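Local atomic coordinates of putative succinylglutamate desuccinylase / aspartoacylase (Shewanella amazonensis, PDB entry 3FMC), a protein that probably acts as a zinc-dependent hydrolase of the succinylglutamate desuccinylase/aspartoacylase family, perhaps acting on ester bonds. Residues C[97-109]-C[149-163]. Numbering follows the deposited sequence.
Sequences GVNWNREYLDHGF and TTGHRLAVTLQSMAH. With SO4 (sulfate ion), chain K.
The irregular loop from Trp100 to His107 runs along one side of helix 150-163, Trp100 and Glu103 at its first turn and His107 at His163; CA of Glu103 lies 5.0 Å from CA of His152. Near the helix start, Gly151 sets its bare CA at the edge of the Trp100 ring, and a water bridges Trp100 O and Gly151 O. Just beyond, Asn99, Asn101 and Arg102 hold a sulfate, probably from the crystallisation liquor, and Asn99 OD1 bonds His43, part of a possible metal site. Thr149 is the N-cap: OG1 accepts from His152 N and donates to Glu103 OE2 (2.9 Å), meeting it from above the carboxylate plane. His152 ND1 bonds Glu103 O (2.8 Å), and its NE2 bonds Arg141. Ala155 CB sits over the centre of the Tyr104 ring, 3.7 Å from the centroid, a CH-pi contact. With CG anti to the backbone N (chi1 -170°) and an extended chain, Gln159 lays its amide along Leu105: OE1 accepts from Leu105 N (2.8 Å, N-H...O angle 172°) and NE2 donates to Leu105 O (2.9 Å), each bond on a lone pair. NE2 also donates to His163 NE2, well out of that ring's plane, and the same nitrogen is hydrogen-bonded to His107 NE2 (3.0 Å). A leucine in place of Gln159 would probably leave Leu105 N and O without these partners and remove one of the bonds on His163 NE2. Helix side chains thus satisfy the loop backbone in this buried contact, His152 at Glu103 O and Gln159 at Leu105 N and O, fixing the loop's path against the helix.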
loop_
_atom_site.group_PDB
_atom_site.type_symbol
_atom_site.label_atom_id
_atom_site.label_comp_id
_atom_site.label_asym_id
_atom_site.label_seq_id
_atom_site.Cartn_x
_atom_site.Cartn_y
_atom_site.Cartn_z
ATOM N N GLY C 97 -10.406 3.946 0.539
ATOM C CA GLY C 97 -10.898 2.636 0.116
ATOM C C GLY C 97 -12.118 2.623 -0.775
ATOM O O GLY C 97 -12.595 1.540 -1.163
ATOM N N VAL C 98 -12.668 3.794 -1.084
ATOM C CA VAL C 98 -13.887 3.905 -1.854
ATOM C C VAL C 98 -13.616 3.601 -3.340
ATOM O O VAL C 98 -12.799 4.244 -3.990
ATOM C CB VAL C 98 -14.568 5.251 -1.717
ATOM C CG1 VAL C 98 -15.803 5.308 -2.646
ATOM C CG2 VAL C 98 -14.941 5.540 -0.206
ATOM N N ASN C 99 -14.346 2.610 -3.832
ATOM C CA ASN C 99 -14.261 2.144 -5.224
ATOM C C ASN C 99 -14.591 3.284 -6.167
ATOM O O ASN C 99 -15.619 3.946 -6.025
ATOM C CB ASN C 99 -15.241 0.949 -5.332
ATOM C CG ASN C 99 -15.258 0.275 -6.726
ATOM O OD1 ASN C 99 -14.919 0.871 -7.728
ATOM N ND2 ASN C 99 -15.688 -0.981 -6.755
ATOM N N TRP C 100 -13.731 3.541 -7.140
ATOM C CA TRP C 100 -13.967 4.654 -8.076
ATOM C C TRP C 100 -15.293 4.480 -8.836
ATOM O O TRP C 100 -15.924 5.501 -9.214
ATOM C CB TRP C 100 -12.887 4.739 -9.083
ATOM C CG TRP C 100 -11.468 4.918 -8.556
ATOM C CD1 TRP C 100 -10.446 4.057 -8.726
ATOM C CD2 TRP C 100 -10.944 6.028 -7.822
ATOM N NE1 TRP C 100 -9.285 4.566 -8.196
ATOM C CE2 TRP C 100 -9.561 5.775 -7.627
ATOM C CE3 TRP C 100 -11.493 7.206 -7.319
ATOM C CZ2 TRP C 100 -8.728 6.650 -6.923
ATOM C CZ3 TRP C 100 -10.654 8.073 -6.603
ATOM C CH2 TRP C 100 -9.293 7.790 -6.429
ATOM N N ASN C 101 -15.701 3.213 -9.010
ATOM C CA ASN C 101 -16.964 2.876 -9.696
ATOM C C ASN C 101 -18.140 2.717 -8.744
ATOM O O ASN C 101 -19.149 2.037 -9.035
ATOM C CB ASN C 101 -16.730 1.648 -10.573
ATOM C CG ASN C 101 -17.854 1.405 -11.579
ATOM O OD1 ASN C 101 -18.341 2.325 -12.236
ATOM N ND2 ASN C 101 -18.219 0.133 -11.732
ATOM N N ARG C 102 -18.012 3.326 -7.570
ATOM C CA ARG C 102 -19.126 3.445 -6.643
ATOM C C ARG C 102 -19.377 4.934 -6.362
ATOM O O ARG C 102 -20.160 5.268 -5.496
ATOM C CB ARG C 102 -18.856 2.713 -5.343
ATOM C CG ARG C 102 -18.832 1.224 -5.522
ATOM C CD ARG C 102 -20.142 0.646 -6.050
ATOM N NE ARG C 102 -19.941 -0.798 -6.127
ATOM C CZ ARG C 102 -19.378 -1.434 -7.161
ATOM N NH1 ARG C 102 -19.101 -0.807 -8.293
ATOM N NH2 ARG C 102 -19.163 -2.743 -7.071
ATOM N N GLU C 103 -18.716 5.813 -7.117
ATOM C CA GLU C 103 -18.820 7.268 -6.903
ATOM C C GLU C 103 -19.766 8.040 -7.821
ATOM O O GLU C 103 -19.840 9.271 -7.783
ATOM C CB GLU C 103 -17.415 7.841 -7.001
ATOM C CG GLU C 103 -16.559 7.575 -5.769
ATOM C CD GLU C 103 -16.816 8.542 -4.640
ATOM O OE1 GLU C 103 -17.941 9.126 -4.539
ATOM O OE2 GLU C 103 -15.862 8.734 -3.862
ATOM N N TYR C 104 -20.536 7.339 -8.641
ATOM C CA TYR C 104 -21.437 8.078 -9.560
ATOM C C TYR C 104 -22.625 8.672 -8.807
ATOM O O TYR C 104 -22.918 8.294 -7.677
ATOM C CB TYR C 104 -21.825 7.219 -10.787
ATOM C CG TYR C 104 -20.638 6.929 -11.716
ATOM C CD1 TYR C 104 -20.312 7.785 -12.755
ATOM C CD2 TYR C 104 -19.817 5.829 -11.531
ATOM C CE1 TYR C 104 -19.265 7.571 -13.570
ATOM C CE2 TYR C 104 -18.741 5.600 -12.348
ATOM C CZ TYR C 104 -18.442 6.481 -13.374
ATOM O OH TYR C 104 -17.383 6.180 -14.209
ATOM N N LEU C 105 -23.323 9.584 -9.465
ATOM C CA LEU C 105 -24.382 10.364 -8.870
ATOM C C LEU C 105 -25.753 9.788 -9.142
ATOM O O LEU C 105 -26.105 9.605 -10.304
ATOM C CB LEU C 105 -24.320 11.771 -9.472
ATOM C CG LEU C 105 -25.359 12.805 -9.006
ATOM C CD1 LEU C 105 -25.438 12.884 -7.479
ATOM C CD2 LEU C 105 -25.079 14.171 -9.672
ATOM N N ASP C 106 -26.471 9.434 -8.073
ATOM C CA ASP C 106 -27.868 8.964 -8.137
ATOM C C ASP C 106 -28.673 10.227 -8.079
ATOM O O ASP C 106 -28.612 10.969 -7.092
ATOM C CB ASP C 106 -28.196 8.115 -6.927
ATOM C CG ASP C 106 -29.536 7.328 -7.038
ATOM O OD1 ASP C 106 -30.161 7.237 -8.105
ATOM O OD2 ASP C 106 -29.936 6.740 -6.010
ATOM N N HIS C 107 -29.422 10.501 -9.135
ATOM C CA HIS C 107 -30.244 11.694 -9.135
ATOM C C HIS C 107 -31.398 11.531 -8.144
ATOM O O HIS C 107 -32.200 10.622 -8.226
ATOM C CB HIS C 107 -30.688 12.056 -10.539
ATOM C CG HIS C 107 -29.535 12.389 -11.445
ATOM N ND1 HIS C 107 -28.831 13.575 -11.357
ATOM C CD2 HIS C 107 -28.986 11.703 -12.475
ATOM C CE1 HIS C 107 -27.899 13.599 -12.297
ATOM N NE2 HIS C 107 -27.970 12.473 -12.986
ATOM N N GLY C 108 -31.439 12.419 -7.177
ATOM C CA GLY C 108 -32.462 12.357 -6.151
ATOM C C GLY C 108 -33.809 12.987 -6.469
ATOM O O GLY C 108 -34.783 12.700 -5.777
ATOM N N PHE C 109 -33.894 13.833 -7.492
ATOM C CA PHE C 109 -35.160 14.497 -7.783
ATOM C C PHE C 109 -36.334 13.524 -8.060
ATOM O O PHE C 109 -36.164 12.364 -8.505
ATOM C CB PHE C 109 -34.990 15.566 -8.862
ATOM C CG PHE C 109 -34.728 15.033 -10.225
ATOM C CD1 PHE C 109 -33.432 14.735 -10.650
ATOM C CD2 PHE C 109 -35.771 14.862 -11.116
ATOM C CE1 PHE C 109 -33.225 14.259 -11.922
ATOM C CE2 PHE C 109 -35.558 14.390 -12.374
ATOM C CZ PHE C 109 -34.308 14.084 -12.786
ATOM N N THR C 149 -15.705 14.626 -2.982
ATOM C CA THR C 149 -14.520 13.741 -2.946
ATOM C C THR C 149 -13.771 13.715 -4.279
ATOM O O THR C 149 -14.313 14.059 -5.348
ATOM C CB THR C 149 -14.886 12.261 -2.555
ATOM O OG1 THR C 149 -15.602 11.641 -3.618
ATOM C CG2 THR C 149 -15.699 12.169 -1.274
ATOM N N THR C 150 -12.528 13.253 -4.234
ATOM C CA THR C 150 -11.700 13.104 -5.418
ATOM C C THR C 150 -12.410 12.226 -6.450
ATOM O O THR C 150 -12.494 12.579 -7.634
ATOM C CB THR C 150 -10.304 12.534 -5.009
ATOM O OG1 THR C 150 -9.711 13.475 -4.072
ATOM C CG2 THR C 150 -9.393 12.279 -6.278
ATOM N N GLY C 151 -12.945 11.109 -5.965
ATOM C CA GLY C 151 -13.601 10.112 -6.830
ATOM C C GLY C 151 -14.943 10.620 -7.328
ATOM O O GLY C 151 -15.306 10.391 -8.469
ATOM N N HIS C 152 -15.667 11.342 -6.499
ATOM C CA HIS C 152 -16.955 11.897 -6.943
ATOM C C HIS C 152 -16.758 12.943 -8.028
ATOM O O HIS C 152 -17.554 12.994 -8.998
ATOM C CB HIS C 152 -17.738 12.450 -5.756
ATOM C CG HIS C 152 -19.192 12.677 -6.015
ATOM N ND1 HIS C 152 -20.060 11.660 -6.397
ATOM C CD2 HIS C 152 -19.954 13.783 -5.843
ATOM C CE1 HIS C 152 -21.288 12.149 -6.464
ATOM N NE2 HIS C 152 -21.254 13.428 -6.117
ATOM N N ARG C 153 -15.723 13.773 -7.910
ATOM C CA ARG C 153 -15.483 14.771 -8.936
ATOM C C ARG C 153 -15.205 14.046 -10.253
ATOM O O ARG C 153 -15.695 14.430 -11.299
ATOM C CB ARG C 153 -14.337 15.688 -8.571
ATOM C CG ARG C 153 -13.908 16.625 -9.668
ATOM C CD ARG C 153 -12.890 17.667 -9.181
ATOM N NE ARG C 153 -13.623 18.540 -8.304
ATOM C CZ ARG C 153 -14.334 19.577 -8.707
ATOM N NH1 ARG C 153 -14.371 19.936 -9.985
ATOM N NH2 ARG C 153 -15.025 20.252 -7.809
ATOM N N LEU C 154 -14.396 13.000 -10.209
ATOM C CA LEU C 154 -14.118 12.268 -11.440
ATOM C C LEU C 154 -15.368 11.664 -12.030
ATOM O O LEU C 154 -15.663 11.863 -13.217
ATOM C CB LEU C 154 -13.102 11.156 -11.185
ATOM C CG LEU C 154 -12.828 10.134 -12.294
ATOM C CD1 LEU C 154 -12.156 10.753 -13.516
ATOM C CD2 LEU C 154 -12.034 8.892 -11.773
ATOM N N ALA C 155 -16.091 10.913 -11.213
ATOM C CA ALA C 155 -17.264 10.195 -11.670
ATOM C C ALA C 155 -18.333 11.106 -12.237
ATOM O O ALA C 155 -18.918 10.800 -13.289
ATOM C CB ALA C 155 -17.831 9.342 -10.565
ATOM N N VAL C 156 -18.579 12.222 -11.554
ATOM C CA VAL C 156 -19.605 13.169 -11.967
ATOM C C VAL C 156 -19.195 13.861 -13.288
ATOM O O VAL C 156 -20.048 14.095 -14.142
ATOM C CB VAL C 156 -20.007 14.158 -10.818
ATOM C CG1 VAL C 156 -20.966 15.199 -11.334
ATOM C CG2 VAL C 156 -20.607 13.403 -9.632
ATOM N N THR C 157 -17.894 14.093 -13.494
ATOM C CA THR C 157 -17.389 14.684 -14.754
ATOM C C THR C 157 -17.608 13.698 -15.918
ATOM O O THR C 157 -18.121 14.087 -16.995
ATOM C CB THR C 157 -15.910 15.130 -14.632
ATOM O OG1 THR C 157 -15.808 16.073 -13.538
ATOM C CG2 THR C 157 -15.362 15.696 -15.943
ATOM N N LEU C 158 -17.264 12.420 -15.696
ATOM C CA LEU C 158 -17.528 11.367 -16.698
ATOM C C LEU C 158 -19.010 11.230 -16.984
ATOM O O LEU C 158 -19.423 11.146 -18.138
ATOM C CB LEU C 158 -16.996 10.020 -16.190
ATOM C CG LEU C 158 -15.464 9.929 -16.024
ATOM C CD1 LEU C 158 -15.025 8.649 -15.319
ATOM C CD2 LEU C 158 -14.796 10.052 -17.357
ATOM N N GLN C 159 -19.801 11.267 -15.917
ATOM C CA GLN C 159 -21.244 11.081 -15.970
ATOM C C GLN C 159 -21.925 12.139 -16.784
ATOM O O GLN C 159 -22.835 11.852 -17.555
ATOM C CB GLN C 159 -21.806 11.004 -14.562
ATOM C CG GLN C 159 -23.290 10.562 -14.495
ATOM C CD GLN C 159 -23.756 10.342 -13.104
ATOM O OE1 GLN C 159 -22.959 9.983 -12.217
ATOM N NE2 GLN C 159 -25.073 10.498 -12.875
ATOM N N SER C 160 -21.519 13.389 -16.589
ATOM C CA SER C 160 -22.116 14.490 -17.327
ATOM C C SER C 160 -21.891 14.287 -18.824
ATOM O O SER C 160 -22.795 14.576 -19.629
ATOM C CB SER C 160 -21.546 15.830 -16.870
ATOM O OG SER C 160 -22.036 16.849 -17.717
HETATM N N MSE C 161 -20.709 13.795 -19.210
HETATM C CA MSE C 161 -20.451 13.484 -20.628
HETATM C C MSE C 161 -21.337 12.320 -21.102
HETATM O O MSE C 161 -21.942 12.391 -22.190
HETATM C CB MSE C 161 -18.984 13.164 -20.886
HETATM C CG MSE C 161 -18.049 14.414 -20.762
HETATM SE SE MSE C 161 -16.316 13.999 -21.408
HETATM C CE MSE C 161 -15.724 12.781 -19.870
ATOM N N ALA C 162 -21.434 11.284 -20.270
ATOM C CA ALA C 162 -22.205 10.072 -20.591
ATOM C C ALA C 162 -23.692 10.403 -20.798
ATOM O O ALA C 162 -24.325 9.873 -21.678
ATOM C CB ALA C 162 -22.068 9.053 -19.463
ATOM N N HIS C 163 -24.230 11.268 -19.937
ATOM C CA HIS C 163 -25.636 11.673 -20.007
ATOM C C HIS C 163 -26.015 12.305 -21.348
ATOM O O HIS C 163 -27.191 12.306 -21.728
ATOM C CB HIS C 163 -25.967 12.671 -18.906
ATOM C CG HIS C 163 -26.204 12.062 -17.563
ATOM N ND1 HIS C 163 -26.869 10.864 -17.389
ATOM C CD2 HIS C 163 -26.016 12.577 -16.324
ATOM C CE1 HIS C 163 -27.017 10.637 -16.094
ATOM N NE2 HIS C 163 -26.499 11.656 -15.421
HETATM S S SO4 K . -17.096 -3.301 -10.078
HETATM O O1 SO4 K . -16.928 -1.895 -9.651
HETATM O O2 SO4 K . -17.513 -4.099 -8.927
HETATM O O3 SO4 K . -15.880 -3.932 -10.678
HETATM O O4 SO4 K . -18.125 -3.311 -11.133
HETATM O O HOH W 1 -14.306 7.759 -9.126
#